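Local coordinates for protein phosphoheptose isomerase (PDB 5I01) that catalyses, as a zinc-dependent homotetramer, the isomerization of sedoheptulose 7-phosphate to D-glycero-D-manno-heptose 7-phosphate, the first step of heptose biosynthesis, at residues T32-M44 with L182-V194. The protein carries 1 engineered substitution. Residues are numbered along the deposited sequence; the frame is centred on the assembly and turned at random.
Sequences TVQAAELMLQCLM and LLIHAMCDCIDSV. With ZN (zinc ion), chain E.
Ile-191 pushes into the facing helix as a knob into the hole formed by Ala-36, Met-39, Leu-40 and Leu-43. Its two branches divide the hole: CD1 reaches Met-39, 3.8 Å from CE, while CG2 lies near Leu-40 CD2 and Leu-43 CD1. With CG1 beside the backbone N (chi1 -67°), the longer branch is the one carried inward to the methionine. The side chains of Leu-40 and Ile-191 run antiparallel alongside one another, and Leu-40 CD2 comes down on the backbone, 3.8 Å from Ile-191 CA. The same methyl also meets Val-194 CB, and Met-44 CE touches Val-194 CG1 at the exposed end.

One turn earlier, the side chains of Met-187 and Met-39 lie nearly perpendicular, and the bend of Met-39 at chi3 (-70°) carries its CE to 3.4 Å from Met-187 SD. Ala-35 CB packs on that sulfur at 3.7 Å. The small Ala-36 allows a close approach: its CB lies 3.9 Å from Cys-190 CB, and the CA atoms of Ala-36 and Met-187 are 5.2 Å apart. Thr-32 closes the other end with CG2 over Met-187 CG, while its hydroxyl is hydrogen-bonded to Leu-28 O.

No hydrogen bond joins the segments; the helices cross at -48° through apolar packing. On helix 173-193, His-185 binds zinc through NE2, with His-63 and Glu-67 of the same chain and Gln-177 of a second subunit. Within the SIS fold, helix 29-44 packs on strands 143-149 and 164-168 of the parallel sheet through Ala-35, and both helices touch helix 56-69, which carries His-63 and Glu-67: Met-39 rests on Phe-64 and Ile-191 on Met-68.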
# COMPACT_ATOMS: atom_id res chain seq x y z
N THR A 32 5.47 -25.53 -13.71
CA THR A 32 4.76 -25.16 -12.46
C THR A 32 5.16 -26.07 -11.29
O THR A 32 5.37 -25.58 -10.17
CB THR A 32 3.21 -25.13 -12.63
OG1 THR A 32 2.86 -24.23 -13.68
CG2 THR A 32 2.51 -24.65 -11.37
N VAL A 33 5.29 -27.37 -11.54
CA VAL A 33 5.77 -28.30 -10.51
C VAL A 33 7.21 -27.95 -10.11
O VAL A 33 7.52 -27.87 -8.92
CB VAL A 33 5.64 -29.79 -10.94
CG1 VAL A 33 6.26 -30.72 -9.90
CG2 VAL A 33 4.17 -30.16 -11.12
N GLN A 34 8.08 -27.71 -11.09
CA GLN A 34 9.48 -27.32 -10.81
C GLN A 34 9.56 -26.05 -9.96
O GLN A 34 10.41 -25.96 -9.07
CB GLN A 34 10.28 -27.09 -12.10
CG GLN A 34 10.55 -28.30 -12.99
CD GLN A 34 11.23 -27.88 -14.29
OE1 GLN A 34 12.28 -27.23 -14.26
NE2 GLN A 34 10.64 -28.24 -15.44
N ALA A 35 8.71 -25.07 -10.26
CA ALA A 35 8.66 -23.80 -9.53
C ALA A 35 8.22 -23.97 -8.07
O ALA A 35 8.79 -23.36 -7.16
CB ALA A 35 7.74 -22.81 -10.23
N ALA A 36 7.20 -24.81 -7.87
CA ALA A 36 6.72 -25.14 -6.54
C ALA A 36 7.76 -25.93 -5.73
O ALA A 36 7.97 -25.64 -4.54
CB ALA A 36 5.42 -25.93 -6.64
N GLU A 37 8.39 -26.91 -6.37
CA GLU A 37 9.46 -27.70 -5.74
C GLU A 37 10.58 -26.79 -5.25
O GLU A 37 11.04 -26.93 -4.12
CB GLU A 37 10.02 -28.77 -6.71
CG GLU A 37 9.12 -30.00 -6.85
CD GLU A 37 9.56 -31.00 -7.93
OE1 GLU A 37 10.37 -30.66 -8.81
OE2 GLU A 37 9.06 -32.16 -7.89
N LEU A 38 10.99 -25.85 -6.11
CA LEU A 38 12.01 -24.86 -5.75
C LEU A 38 11.63 -23.99 -4.54
O LEU A 38 12.47 -23.68 -3.71
CB LEU A 38 12.31 -23.97 -6.96
CG LEU A 38 13.36 -22.87 -6.74
CD1 LEU A 38 14.65 -23.45 -6.17
CD2 LEU A 38 13.61 -22.13 -8.04
N MET A 39 10.36 -23.58 -4.46
CA MET A 39 9.87 -22.81 -3.31
C MET A 39 9.81 -23.64 -2.02
O MET A 39 10.09 -23.12 -0.94
CB MET A 39 8.51 -22.15 -3.62
CG MET A 39 8.60 -20.96 -4.57
SD MET A 39 7.04 -20.07 -4.79
CE MET A 39 6.13 -21.30 -5.70
N LEU A 40 9.45 -24.92 -2.12
CA LEU A 40 9.48 -25.86 -0.98
C LEU A 40 10.88 -26.10 -0.42
O LEU A 40 11.05 -26.17 0.79
CB LEU A 40 8.90 -27.22 -1.39
CG LEU A 40 7.39 -27.27 -1.58
CD1 LEU A 40 7.03 -28.45 -2.48
CD2 LEU A 40 6.66 -27.33 -0.24
N GLN A 41 11.85 -26.26 -1.31
CA GLN A 41 13.27 -26.40 -0.94
C GLN A 41 13.77 -25.15 -0.20
O GLN A 41 14.43 -25.25 0.84
CB GLN A 41 14.11 -26.64 -2.21
CG GLN A 41 15.61 -26.84 -2.00
CD GLN A 41 16.40 -26.72 -3.31
OE1 GLN A 41 16.31 -25.71 -4.03
NE2 GLN A 41 17.20 -27.74 -3.61
N CYS A 42 13.45 -23.98 -0.75
CA CYS A 42 13.84 -22.70 -0.16
C CYS A 42 13.24 -22.48 1.23
O CYS A 42 13.96 -22.12 2.16
CB CYS A 42 13.44 -21.54 -1.09
SG CYS A 42 13.33 -19.93 -0.29
N LEU A 43 11.94 -22.72 1.36
CA LEU A 43 11.22 -22.56 2.63
C LEU A 43 11.71 -23.51 3.70
O LEU A 43 11.93 -23.10 4.83
CB LEU A 43 9.71 -22.76 2.44
CG LEU A 43 8.96 -21.68 1.65
CD1 LEU A 43 7.59 -22.19 1.22
CD2 LEU A 43 8.82 -20.40 2.46
N MET A 44 11.87 -24.78 3.35
CA MET A 44 12.39 -25.80 4.28
C MET A 44 13.85 -25.57 4.73
O MET A 44 14.24 -26.07 5.78
CB MET A 44 12.22 -27.21 3.70
CG MET A 44 10.78 -27.72 3.79
SD MET A 44 10.43 -29.03 2.60
CE MET A 44 9.33 -30.07 3.56
N LEU A 182 -3.88 -18.15 -11.90
CA LEU A 182 -4.08 -19.59 -11.87
C LEU A 182 -2.78 -20.30 -11.47
O LEU A 182 -2.79 -21.13 -10.56
CB LEU A 182 -4.59 -20.11 -13.23
CG LEU A 182 -4.59 -21.63 -13.47
CD1 LEU A 182 -5.40 -22.35 -12.40
CD2 LEU A 182 -5.12 -21.98 -14.85
N LEU A 183 -1.68 -19.96 -12.15
CA LEU A 183 -0.37 -20.55 -11.86
C LEU A 183 0.03 -20.37 -10.39
O LEU A 183 0.47 -21.32 -9.74
CB LEU A 183 0.72 -19.96 -12.77
CG LEU A 183 0.70 -20.39 -14.24
CD1 LEU A 183 1.75 -19.63 -15.04
CD2 LEU A 183 0.95 -21.88 -14.38
N ILE A 184 -0.14 -19.16 -9.86
CA ILE A 184 0.12 -18.87 -8.45
C ILE A 184 -0.70 -19.77 -7.52
O ILE A 184 -0.15 -20.32 -6.57
CB ILE A 184 -0.14 -17.37 -8.14
CG1 ILE A 184 1.04 -16.55 -8.67
CG2 ILE A 184 -0.37 -17.13 -6.64
CD1 ILE A 184 0.81 -15.06 -8.72
N HIS A 185 -1.99 -19.89 -7.81
CA HIS A 185 -2.89 -20.73 -7.01
C HIS A 185 -2.48 -22.18 -7.00
O HIS A 185 -2.52 -22.83 -5.96
CB HIS A 185 -4.34 -20.58 -7.48
CG HIS A 185 -5.00 -19.32 -7.01
ND1 HIS A 185 -6.04 -18.72 -7.68
CD2 HIS A 185 -4.75 -18.54 -5.93
CE1 HIS A 185 -6.41 -17.63 -7.02
NE2 HIS A 185 -5.64 -17.51 -5.96
N ALA A 186 -2.11 -22.69 -8.17
CA ALA A 186 -1.63 -24.07 -8.32
C ALA A 186 -0.32 -24.31 -7.55
O ALA A 186 -0.13 -25.39 -6.99
CB ALA A 186 -1.46 -24.41 -9.79
N MET A 187 0.57 -23.31 -7.53
CA MET A 187 1.83 -23.37 -6.77
C MET A 187 1.59 -23.37 -5.25
O MET A 187 2.17 -24.19 -4.53
CB MET A 187 2.77 -22.20 -7.15
CG MET A 187 3.48 -22.36 -8.49
SD MET A 187 4.76 -21.13 -8.86
CE MET A 187 3.85 -19.59 -9.04
N CYS A 188 0.75 -22.45 -4.77
CA CYS A 188 0.38 -22.39 -3.34
C CYS A 188 -0.28 -23.67 -2.83
O CYS A 188 -0.03 -24.07 -1.71
CB CYS A 188 -0.59 -21.23 -3.06
SG CYS A 188 0.11 -19.61 -3.39
N ASP A 189 -1.13 -24.28 -3.65
CA ASP A 189 -1.76 -25.55 -3.29
C ASP A 189 -0.75 -26.70 -3.26
O ASP A 189 -0.87 -27.59 -2.42
CB ASP A 189 -2.94 -25.87 -4.21
CG ASP A 189 -3.80 -27.02 -3.69
OD1 ASP A 189 -4.30 -26.95 -2.54
OD2 ASP A 189 -4.00 -27.99 -4.45
N CYS A 190 0.23 -26.70 -4.17
CA CYS A 190 1.29 -27.72 -4.15
C CYS A 190 2.17 -27.62 -2.90
O CYS A 190 2.63 -28.64 -2.38
CB CYS A 190 2.18 -27.63 -5.38
SG CYS A 190 1.38 -28.24 -6.86
N ILE A 191 2.42 -26.40 -2.44
CA ILE A 191 3.16 -26.14 -1.21
C ILE A 191 2.35 -26.61 -0.00
O ILE A 191 2.88 -27.31 0.87
CB ILE A 191 3.57 -24.65 -1.10
CG1 ILE A 191 4.59 -24.32 -2.20
CG2 ILE A 191 4.15 -24.32 0.27
CD1 ILE A 191 4.72 -22.86 -2.54
N ASP A 192 1.07 -26.23 0.04
CA ASP A 192 0.11 -26.74 1.06
C ASP A 192 0.13 -28.27 1.22
O ASP A 192 0.17 -28.77 2.33
CB ASP A 192 -1.34 -26.31 0.74
CG ASP A 192 -1.77 -25.06 1.48
OD1 ASP A 192 -0.92 -24.23 1.88
OD2 ASP A 192 -3.01 -24.90 1.65
N SER A 193 0.12 -28.99 0.10
CA SER A 193 0.06 -30.46 0.14
C SER A 193 1.27 -31.09 0.85
O SER A 193 1.17 -32.21 1.34
CB SER A 193 -0.14 -31.05 -1.27
OG SER A 193 0.98 -30.80 -2.10
N VAL A 194 2.40 -30.37 0.91
CA VAL A 194 3.58 -30.72 1.72
C VAL A 194 3.73 -29.70 2.88
O VAL A 194 3.14 -29.83 3.96
CB VAL A 194 4.85 -30.70 0.84
CG1 VAL A 194 6.07 -31.22 1.60
CG2 VAL A 194 4.64 -31.49 -0.44
ZN ZN E . -6.16 -16.33 -4.15